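Local coordinates for putative uncharacterized protein (Coprinopsis cinerea, PDB 3W9A), which probably hydrolyses beta-glucans, as the beta-jelly-roll catalytic domain of a glycoside hydrolase family 131 protein, at residues 126-131 with 149-154; 145-150 with 182-187; 171-176 with 225-230; 201-206 with 213-218. All coordinates share one frame; numbering follows the deposited sequence.

Contact 1 (126-131 with 149-154); sequences LKYGVG and TPFTAD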
# COMPACT_ATOMS: atom_id res chain seq x y z
N LEU A 126 3.00 0.79 -7.43
CA LEU A 126 4.25 1.47 -7.24
C LEU A 126 5.32 0.43 -7.45
O LEU A 126 5.11 -0.75 -7.13
CB LEU A 126 4.36 2.03 -5.82
CG LEU A 126 3.40 3.17 -5.41
CD1 LEU A 126 3.53 3.50 -3.93
CD2 LEU A 126 3.61 4.42 -6.24
N LYS A 127 6.45 0.84 -7.99
CA LYS A 127 7.65 -0.01 -7.98
C LYS A 127 8.86 0.71 -7.42
O LYS A 127 8.86 1.93 -7.26
CB LYS A 127 7.99 -0.50 -9.37
CG LYS A 127 6.85 -1.17 -10.13
CD LYS A 127 7.42 -2.22 -11.06
CE LYS A 127 6.62 -2.37 -12.33
NZ LYS A 127 7.24 -3.45 -13.15
N TYR A 128 9.88 -0.09 -7.11
CA TYR A 128 11.17 0.39 -6.65
C TYR A 128 12.25 -0.56 -7.16
O TYR A 128 12.02 -1.78 -7.30
CB TYR A 128 11.17 0.42 -5.12
CG TYR A 128 12.41 0.99 -4.47
CD1 TYR A 128 12.70 2.35 -4.55
CD2 TYR A 128 13.27 0.18 -3.75
CE1 TYR A 128 13.83 2.88 -3.96
CE2 TYR A 128 14.40 0.70 -3.12
CZ TYR A 128 14.67 2.06 -3.23
OH TYR A 128 15.77 2.60 -2.61
N GLY A 129 13.42 0.00 -7.44
CA GLY A 129 14.62 -0.74 -7.82
C GLY A 129 14.72 -1.09 -9.29
O GLY A 129 15.40 -2.04 -9.64
N VAL A 130 14.07 -0.30 -10.14
CA VAL A 130 13.90 -0.62 -11.57
C VAL A 130 13.96 0.66 -12.40
O VAL A 130 13.77 1.76 -11.88
CB VAL A 130 12.56 -1.39 -11.80
CG1 VAL A 130 12.04 -1.31 -13.24
CG2 VAL A 130 12.71 -2.85 -11.42
N GLY A 131 14.26 0.51 -13.69
CA GLY A 131 14.24 1.62 -14.63
C GLY A 131 15.47 2.50 -14.57
O GLY A 131 16.52 2.13 -14.02
N THR A 149 9.90 9.62 -7.62
CA THR A 149 10.49 10.56 -6.69
C THR A 149 11.55 9.80 -5.91
O THR A 149 11.38 8.61 -5.63
CB THR A 149 9.41 11.20 -5.77
OG1 THR A 149 9.91 12.41 -5.18
CG2 THR A 149 8.98 10.27 -4.65
N PRO A 150 12.69 10.46 -5.62
CA PRO A 150 13.66 9.79 -4.78
C PRO A 150 13.03 9.22 -3.51
O PRO A 150 12.33 9.93 -2.80
CB PRO A 150 14.65 10.91 -4.47
CG PRO A 150 14.69 11.69 -5.75
CD PRO A 150 13.27 11.67 -6.26
N PHE A 151 13.26 7.94 -3.23
CA PHE A 151 12.65 7.30 -2.06
C PHE A 151 13.49 7.64 -0.81
O PHE A 151 14.25 6.82 -0.29
CB PHE A 151 12.53 5.78 -2.31
CG PHE A 151 11.61 5.06 -1.34
CD1 PHE A 151 11.64 3.67 -1.27
CD2 PHE A 151 10.72 5.73 -0.52
CE1 PHE A 151 10.79 2.98 -0.41
CE2 PHE A 151 9.90 5.05 0.36
CZ PHE A 151 9.93 3.68 0.41
N THR A 152 13.34 8.88 -0.34
CA THR A 152 14.11 9.40 0.77
C THR A 152 13.74 8.69 2.07
O THR A 152 12.56 8.55 2.39
CB THR A 152 13.84 10.91 0.97
OG1 THR A 152 13.87 11.59 -0.30
CG2 THR A 152 14.88 11.52 1.86
N ALA A 153 14.76 8.27 2.82
CA ALA A 153 14.57 7.64 4.11
C ALA A 153 13.80 8.56 5.05
O ALA A 153 14.04 9.77 5.10
CB ALA A 153 15.90 7.23 4.74
N ASP A 154 12.84 7.98 5.77
CA ASP A 154 12.01 8.68 6.77
C ASP A 154 11.01 9.72 6.28
O ASP A 154 10.28 10.29 7.07
CB ASP A 154 12.88 9.20 7.91
CG ASP A 154 13.41 8.06 8.78
OD1 ASP A 154 14.62 7.78 8.70
OD2 ASP A 154 12.61 7.40 9.47
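Tyr128 and Phe151 make an edge-to-face (T-shaped) aromatic pair. Phe151 turns its edge toward the face of the tyrosine ring. The ring centroids lie 5.2 Å apart and the planes stand at 77°. The leading atom is Phe151 CD1, 3.6 Å from Tyr128 CE1. It sits 3.5 Å above the Tyr128 plane, over the rim and not the middle. The methylene joins in, with Phe151 CB also 3.6 Å from Tyr128 CE1. Both side chains place CG opposite the backbone N (chi1 -176° in Tyr128 and -165° in Phe151), and this points the two rings at each other; the side chains cross at about a right angle.

Tyr128 lies on a strand of one antiparallel sheet of the beta-jelly roll, and Phe151 follows directly after another, strand 144-150. Strand 136-141 runs between them. The two rings meet across that middle strand, and Phe151 also packs on its Leu137.

Behind the rings, the backbone sets their positions. Phe151 is the centre of an inverse gamma turn, closed by a weak bond from Thr152 N to Pro150 O (2.9 Å). Further out, Phe151 O accepts a hydrogen bond from Arg102 NE, and Tyr128 O accepts one from His114 ND1.

Contact 2 (145-150 with 182-187); sequences ERWSTP and VKVVQN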
# COMPACT_ATOMS: atom_id res chain seq x y z
N GLU A 145 5.53 3.76 -16.27
CA GLU A 145 5.84 4.75 -15.22
C GLU A 145 5.35 6.13 -15.62
O GLU A 145 5.67 6.60 -16.70
CB GLU A 145 7.35 4.83 -14.94
CG GLU A 145 7.71 5.70 -13.73
CD GLU A 145 9.20 5.77 -13.46
OE1 GLU A 145 9.95 6.31 -14.29
OE2 GLU A 145 9.63 5.29 -12.39
N ARG A 146 4.57 6.76 -14.75
CA ARG A 146 4.07 8.11 -14.99
C ARG A 146 4.66 9.13 -14.02
O ARG A 146 4.51 10.33 -14.21
CB ARG A 146 2.54 8.15 -14.87
CG ARG A 146 1.81 6.99 -15.50
CD ARG A 146 2.13 6.85 -16.97
NE ARG A 146 1.45 5.70 -17.56
CZ ARG A 146 0.70 5.72 -18.66
NH1 ARG A 146 0.53 6.84 -19.35
NH2 ARG A 146 0.13 4.61 -19.09
N TRP A 147 5.32 8.67 -12.96
CA TRP A 147 5.74 9.56 -11.89
C TRP A 147 6.74 8.83 -11.02
O TRP A 147 6.67 7.62 -10.87
CB TRP A 147 4.50 9.94 -11.09
CG TRP A 147 4.70 10.85 -9.91
CD1 TRP A 147 4.46 12.18 -9.87
CD2 TRP A 147 5.09 10.47 -8.58
NE1 TRP A 147 4.72 12.67 -8.62
CE2 TRP A 147 5.12 11.64 -7.81
CE3 TRP A 147 5.47 9.26 -7.99
CZ2 TRP A 147 5.48 11.64 -6.47
CZ3 TRP A 147 5.83 9.27 -6.66
CH2 TRP A 147 5.83 10.45 -5.91
N SER A 148 7.68 9.57 -10.45
CA SER A 148 8.64 8.97 -9.55
C SER A 148 9.30 10.04 -8.72
O SER A 148 9.24 11.23 -9.04
CB SER A 148 9.69 8.12 -10.32
OG SER A 148 10.67 8.90 -10.97
N THR A 149 9.90 9.62 -7.62
CA THR A 149 10.49 10.56 -6.69
C THR A 149 11.55 9.80 -5.91
O THR A 149 11.38 8.61 -5.63
CB THR A 149 9.41 11.20 -5.77
OG1 THR A 149 9.91 12.41 -5.18
CG2 THR A 149 8.98 10.27 -4.65
N PRO A 150 12.69 10.46 -5.62
CA PRO A 150 13.66 9.79 -4.78
C PRO A 150 13.03 9.22 -3.51
O PRO A 150 12.33 9.93 -2.80
CB PRO A 150 14.65 10.91 -4.47
CG PRO A 150 14.69 11.69 -5.75
CD PRO A 150 13.27 11.67 -6.26
N VAL A 182 -2.03 16.56 -3.83
CA VAL A 182 -2.22 17.30 -5.07
C VAL A 182 -2.24 16.24 -6.17
O VAL A 182 -1.55 15.22 -6.06
CB VAL A 182 -1.09 18.33 -5.30
CG1 VAL A 182 -1.26 19.08 -6.62
CG2 VAL A 182 -1.05 19.33 -4.15
N LYS A 183 -3.05 16.47 -7.20
CA LYS A 183 -3.12 15.56 -8.34
C LYS A 183 -1.90 15.77 -9.26
O LYS A 183 -1.82 16.76 -9.98
CB LYS A 183 -4.43 15.73 -9.11
CG LYS A 183 -4.69 14.61 -10.10
CD LYS A 183 -6.12 14.60 -10.65
CE LYS A 183 -6.40 13.34 -11.46
NZ LYS A 183 -7.85 13.10 -11.74
N VAL A 184 -0.97 14.83 -9.22
CA VAL A 184 0.31 14.95 -9.94
C VAL A 184 0.30 14.23 -11.28
O VAL A 184 1.10 14.54 -12.18
CB VAL A 184 1.49 14.43 -9.08
CG1 VAL A 184 1.80 15.42 -7.96
CG2 VAL A 184 1.19 13.05 -8.50
N VAL A 185 -0.61 13.28 -11.45
CA VAL A 185 -0.80 12.64 -12.75
C VAL A 185 -2.29 12.59 -13.09
O VAL A 185 -3.09 11.96 -12.38
CB VAL A 185 -0.17 11.23 -12.83
CG1 VAL A 185 -0.32 10.67 -14.25
CG2 VAL A 185 1.31 11.26 -12.43
N GLN A 186 -2.64 13.24 -14.19
CA GLN A 186 -3.99 13.19 -14.74
C GLN A 186 -4.27 11.78 -15.17
O GLN A 186 -3.35 11.04 -15.48
CB GLN A 186 -4.12 14.12 -15.95
CG GLN A 186 -4.04 15.59 -15.61
CD GLN A 186 -5.06 15.99 -14.58
OE1 GLN A 186 -6.26 15.72 -14.74
NE2 GLN A 186 -4.61 16.63 -13.51
N ASN A 187 -5.55 11.43 -15.23
CA ASN A 187 -5.95 10.04 -15.47
C ASN A 187 -5.49 9.55 -16.84
O ASN A 187 -5.56 10.28 -17.82
CB ASN A 187 -7.47 9.86 -15.31
CG ASN A 187 -7.87 9.59 -13.88
OD1 ASN A 187 -8.58 8.63 -13.58
ND2 ASN A 187 -7.42 10.43 -12.98
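Trp147 packs on Val184 and Val185 where the two sheets of the jelly roll come together. Each segment carries a classic beta bulge. Arg146 and Trp147 both face Trp139, and Val184 and Val185 both face Leu172. Consecutive residues of each segment can therefore point toward the other.

In Trp147, CG lies opposite the backbone N (chi1 179°), which carries the indole out toward Val184. Its pyrrole side does the touching. NE1 lies 3.6 Å from Val184 CG2, and CD1 lies 3.7 Å from the same methyl. The methyl approaches the indole at a slant. The chi1 of Val184 (-73°) puts CG2 between the backbone N and the carbonyl carbon, and it is this methyl that comes closest to the indole. At the base of the tryptophan, CB meets Val185 CG2 at 3.7 Å. An alanine at Trp147 would remove the indole and would probably leave Val184 CG2 without its aromatic neighbour and open a gap beside Phe159, whose ring meets the indole nearly at a right angle.

Arg146 takes part through its root. Its chain bends at chi2 (-57°) and leads away from the valines, and NH2 donates to Ala141 O. Val185 CG1 lies 3.9 Å from Arg146 CB. Val185 CG2, already against Trp147 CB, also lies 3.8 Å from Arg146 O.

Contact 3 (171-176 with 225-230); sequences GLWAST and GPITTQ
Ile227 lays its terminal methyl on the indole face of Trp173. This is a CH-pi contact. Ile227 CD1 stands 3.4 Å from the centroid of the Trp173 five-membered ring, only 13° off the ring normal. Two extended torsions take the methyl there: CG1 is opposite the backbone N (chi1 -169°), and chi2 continues the chain at 177°.

Apolar contacts extend the patch over the rest of the indole. The branch methyl of the isoleucine, CG2, serves the six-membered ring, 3.6 Å from Trp173 CH2 and 3.7 Å from CZ2. One isoleucine thus reaches both rings. Thr229 adds a looser touch, with CG2 3.9 Å from Trp173 CZ3 on a slanting approach.

The polar end of the indole is held from another strand. Trp173 NE1 donates a hydrogen bond to Asp162 OD2, an oxygen that also takes part in a salt bridge with Lys183 NZ. This bond helps fix the rotation of the ring under the isoleucine. A leucine in place of Trp173 would probably leave Ile227 CD1 without its flat platform and Asp162 without one of its donors.

Segment 225-230 follows strand 213-224 as an irregular chain, and Pro226 has a cis peptide bond before it. Ile227 also packs on Phe95 and His97 of strand 93-101. Trp173 belongs to strand 169-176, between strands 157-164 and 182-189 in one sheet of the beta-jelly roll, so the contact packs the chain after strand 213-224 onto this sheet at the surface.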
# COMPACT_ATOMS: atom_id res chain seq x y z
N GLY A 171 -5.58 8.09 -12.31
CA GLY A 171 -4.64 9.17 -12.05
C GLY A 171 -4.01 8.99 -10.69
O GLY A 171 -4.28 8.00 -9.98
N LEU A 172 -3.16 9.94 -10.31
CA LEU A 172 -2.42 9.86 -9.06
C LEU A 172 -2.45 11.18 -8.28
O LEU A 172 -2.17 12.26 -8.85
CB LEU A 172 -0.97 9.46 -9.34
CG LEU A 172 -0.10 9.28 -8.11
CD1 LEU A 172 -0.52 8.02 -7.36
CD2 LEU A 172 1.38 9.25 -8.48
N TRP A 173 -2.80 11.09 -7.00
CA TRP A 173 -2.63 12.21 -6.08
C TRP A 173 -1.42 11.88 -5.18
O TRP A 173 -1.22 10.73 -4.80
CB TRP A 173 -3.89 12.45 -5.25
CG TRP A 173 -5.09 12.82 -6.06
CD1 TRP A 173 -5.77 12.02 -6.92
CD2 TRP A 173 -5.77 14.08 -6.08
NE1 TRP A 173 -6.82 12.70 -7.49
CE2 TRP A 173 -6.86 13.96 -6.97
CE3 TRP A 173 -5.58 15.30 -5.41
CZ2 TRP A 173 -7.73 15.03 -7.25
CZ3 TRP A 173 -6.45 16.36 -5.67
CH2 TRP A 173 -7.52 16.21 -6.59
N ALA A 174 -0.62 12.88 -4.86
CA ALA A 174 0.58 12.67 -4.04
C ALA A 174 0.98 13.90 -3.24
O ALA A 174 0.64 15.04 -3.58
CB ALA A 174 1.75 12.21 -4.91
N SER A 175 1.65 13.64 -2.13
CA SER A 175 2.28 14.65 -1.31
C SER A 175 3.20 13.93 -0.32
O SER A 175 3.19 12.68 -0.27
CB SER A 175 1.25 15.47 -0.54
OG SER A 175 0.75 14.75 0.57
N THR A 176 3.97 14.70 0.45
CA THR A 176 4.78 14.14 1.53
C THR A 176 4.30 14.61 2.91
O THR A 176 3.65 15.64 3.06
CB THR A 176 6.28 14.50 1.39
OG1 THR A 176 6.44 15.92 1.40
CG2 THR A 176 6.86 13.95 0.08
N GLY A 225 -15.57 10.03 -4.16
CA GLY A 225 -15.28 11.45 -4.32
C GLY A 225 -16.28 12.31 -3.54
O GLY A 225 -17.31 11.81 -3.09
N PRO A 226 -15.97 13.61 -3.38
CA PRO A 226 -14.71 14.17 -3.84
C PRO A 226 -13.56 13.79 -2.90
O PRO A 226 -13.76 13.53 -1.71
CB PRO A 226 -14.98 15.67 -3.84
CG PRO A 226 -15.99 15.87 -2.75
CD PRO A 226 -16.78 14.59 -2.64
N ILE A 227 -12.36 13.74 -3.45
CA ILE A 227 -11.18 13.28 -2.70
C ILE A 227 -10.96 14.10 -1.43
O ILE A 227 -11.14 15.32 -1.42
CB ILE A 227 -9.91 13.26 -3.59
CG1 ILE A 227 -8.76 12.53 -2.89
CG2 ILE A 227 -9.47 14.67 -3.98
CD1 ILE A 227 -7.50 12.42 -3.74
N THR A 228 -10.57 13.43 -0.35
CA THR A 228 -10.08 14.09 0.85
C THR A 228 -8.59 14.36 0.63
O THR A 228 -7.80 13.42 0.50
CB THR A 228 -10.25 13.20 2.09
OG1 THR A 228 -11.63 12.81 2.21
CG2 THR A 228 -9.81 13.94 3.35
N THR A 229 -8.20 15.63 0.55
CA THR A 229 -6.82 15.97 0.22
C THR A 229 -6.01 16.17 1.49
O THR A 229 -4.79 15.99 1.49
CB THR A 229 -6.74 17.26 -0.61
OG1 THR A 229 -7.36 18.30 0.15
CG2 THR A 229 -7.44 17.09 -1.95
N GLN A 230 -6.70 16.53 2.57
CA GLN A 230 -6.06 16.88 3.84
C GLN A 230 -5.57 15.63 4.55
O GLN A 230 -6.32 14.64 4.67
CB GLN A 230 -7.06 17.63 4.74
CG GLN A 230 -6.61 17.83 6.18
CD GLN A 230 -7.58 18.67 6.98
OE1 GLN A 230 -7.90 19.77 6.59
NE2 GLN A 230 -8.06 18.14 8.10

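Contact 4 (201-206 with 213-218); sequences VGVLRI and EDWYVS
Glu213 reaches from its strand to Arg205 and joins it in a buried salt bridge. From CB, chi1 of -59° sets CG opposite the carbonyl carbon, and the chain then runs extended. Glu213 CG passes 3.7 Å from Arg205 NH1, and Glu213 CD comes within 3.5 Å of that Arg205 NH1. At the tip the carboxylate oxygens divide their work. OE1 turns back to its own strand and accepts a nearly straight hydrogen bond from Trp215 NE1 (3.0 Å), meeting the N-H in the indole plane. OE2 takes the charged bond from Arg205 NH1 (2.9 Å). Arg205 CD also lies 3.3 Å from Glu213 OE2. The oxygen lies in the guanidinium plane, but the arginine comes from above the carboxylate, whose plane is turned 71° from that of the guanidinium. OE2 is gripped further by His114 NE2 and Asp109 N.

The bond at OE1 steadies the indole, which Val203 covers. Val203 CG2 makes a CH-pi contact 3.6 Å from the centroid of the Trp215 five-membered ring, 16° off its normal. CG1 of the same valine lies 3.6 Å from Trp215 NE1. Val201 and Val217 touch more loosely.

The two segments run nearly antiparallel but belong to opposite sheets of the jelly-roll sandwich. Strand 203-205 lies between strands 77-83 and 114-119 in one, and strand 213-224 pairs with 61-66 and 93-101 in the other.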
# COMPACT_ATOMS: atom_id res chain seq x y z
N VAL A 201 -2.15 -4.82 -0.33
CA VAL A 201 -1.57 -3.87 0.60
C VAL A 201 -0.30 -4.51 1.16
O VAL A 201 -0.35 -5.27 2.13
CB VAL A 201 -2.55 -3.53 1.74
CG1 VAL A 201 -1.90 -2.59 2.73
CG2 VAL A 201 -3.83 -2.91 1.17
N GLY A 202 0.82 -4.21 0.54
CA GLY A 202 2.08 -4.84 0.91
C GLY A 202 3.11 -4.83 -0.20
O GLY A 202 3.09 -3.96 -1.08
N VAL A 203 4.02 -5.81 -0.16
CA VAL A 203 5.24 -5.78 -0.95
C VAL A 203 5.57 -7.12 -1.53
O VAL A 203 5.54 -8.13 -0.82
CB VAL A 203 6.46 -5.39 -0.10
CG1 VAL A 203 7.69 -5.20 -0.97
CG2 VAL A 203 6.17 -4.13 0.68
N LEU A 204 5.90 -7.11 -2.82
CA LEU A 204 6.47 -8.24 -3.50
C LEU A 204 7.84 -7.83 -3.97
O LEU A 204 8.01 -6.74 -4.54
CB LEU A 204 5.60 -8.65 -4.71
CG LEU A 204 6.08 -9.78 -5.63
CD1 LEU A 204 4.86 -10.40 -6.28
CD2 LEU A 204 7.04 -9.30 -6.72
N ARG A 205 8.83 -8.69 -3.71
CA ARG A 205 10.14 -8.59 -4.38
C ARG A 205 10.45 -9.89 -5.13
O ARG A 205 10.32 -10.99 -4.56
CB ARG A 205 11.25 -8.29 -3.38
CG ARG A 205 12.45 -7.64 -4.03
CD ARG A 205 13.56 -7.38 -3.02
NE ARG A 205 14.33 -8.58 -2.76
CZ ARG A 205 15.24 -8.71 -1.81
NH1 ARG A 205 15.53 -7.70 -0.98
NH2 ARG A 205 15.89 -9.85 -1.70
N ILE A 206 10.90 -9.78 -6.38
CA ILE A 206 11.11 -10.96 -7.21
C ILE A 206 12.30 -11.78 -6.72
O ILE A 206 12.16 -12.97 -6.49
CB ILE A 206 11.27 -10.62 -8.71
CG1 ILE A 206 9.96 -10.03 -9.28
CG2 ILE A 206 11.61 -11.86 -9.54
CD1 ILE A 206 10.13 -9.36 -10.62
N GLU A 213 13.81 -6.68 4.29
CA GLU A 213 13.35 -5.33 4.02
C GLU A 213 12.16 -4.97 4.91
O GLU A 213 11.28 -5.80 5.13
CB GLU A 213 12.86 -5.21 2.58
CG GLU A 213 13.89 -5.52 1.52
CD GLU A 213 13.45 -5.09 0.13
OE1 GLU A 213 12.25 -4.77 -0.04
OE2 GLU A 213 14.30 -5.08 -0.80
N ASP A 214 12.13 -3.73 5.40
CA ASP A 214 10.96 -3.17 6.08
C ASP A 214 10.37 -2.08 5.21
O ASP A 214 11.09 -1.22 4.68
CB ASP A 214 11.31 -2.59 7.45
CG ASP A 214 11.89 -3.62 8.41
OD1 ASP A 214 11.49 -4.79 8.38
OD2 ASP A 214 12.74 -3.23 9.22
N TRP A 215 9.06 -2.12 5.06
CA TRP A 215 8.29 -1.04 4.47
C TRP A 215 7.27 -0.64 5.52
O TRP A 215 6.79 -1.51 6.27
CB TRP A 215 7.57 -1.53 3.21
CG TRP A 215 8.49 -1.94 2.08
CD1 TRP A 215 9.30 -3.05 2.03
CD2 TRP A 215 8.64 -1.27 0.83
NE1 TRP A 215 9.98 -3.07 0.85
CE2 TRP A 215 9.59 -1.99 0.09
CE3 TRP A 215 8.09 -0.11 0.29
CZ2 TRP A 215 9.97 -1.62 -1.19
CZ3 TRP A 215 8.51 0.28 -0.98
CH2 TRP A 215 9.43 -0.47 -1.70
N TYR A 216 6.96 0.64 5.62
CA TYR A 216 5.95 1.10 6.57
C TYR A 216 4.75 1.66 5.83
O TYR A 216 4.89 2.38 4.83
CB TYR A 216 6.53 2.14 7.52
CG TYR A 216 7.74 1.65 8.32
CD1 TYR A 216 7.64 1.39 9.68
CD2 TYR A 216 8.98 1.48 7.71
CE1 TYR A 216 8.74 0.98 10.42
CE2 TYR A 216 10.08 1.05 8.44
CZ TYR A 216 9.95 0.81 9.79
OH TYR A 216 11.04 0.38 10.51
N VAL A 217 3.57 1.31 6.31
CA VAL A 217 2.32 1.67 5.63
C VAL A 217 1.35 2.22 6.66
O VAL A 217 1.20 1.63 7.73
CB VAL A 217 1.66 0.43 4.98
CG1 VAL A 217 0.31 0.77 4.37
CG2 VAL A 217 2.58 -0.20 3.96
N SER A 218 0.71 3.35 6.36
CA SER A 218 -0.35 3.85 7.24
C SER A 218 -1.41 4.63 6.49
O SER A 218 -1.23 4.97 5.32
CB SER A 218 0.26 4.73 8.33
OG SER A 218 0.83 5.88 7.76

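The four contacts lie within one jelly-roll domain. Contacts 1 and 2 share Thr149 and Pro150 on strand 144-150, with centres about 13 Å apart. Contact 1 touches contact 4, centres about 12 Å apart, where Phe151 CE1 meets Trp215 CZ3 at 3.6 Å, so an aromatic run reaches from one sheet to the other. Contacts 2 and 3, centres about 11 Å apart, join through strands 169-176 and 182-189. Contacts 3 and 4, centres about 21 Å apart, do not touch. Along the chain contacts 2 and 3 interleave, and contact 4 is nested within the loop that contact 3 closes. Contacts 2 and 4 bridge the sheets, contact 1 stays on one, and contact 3 joins loop to strand.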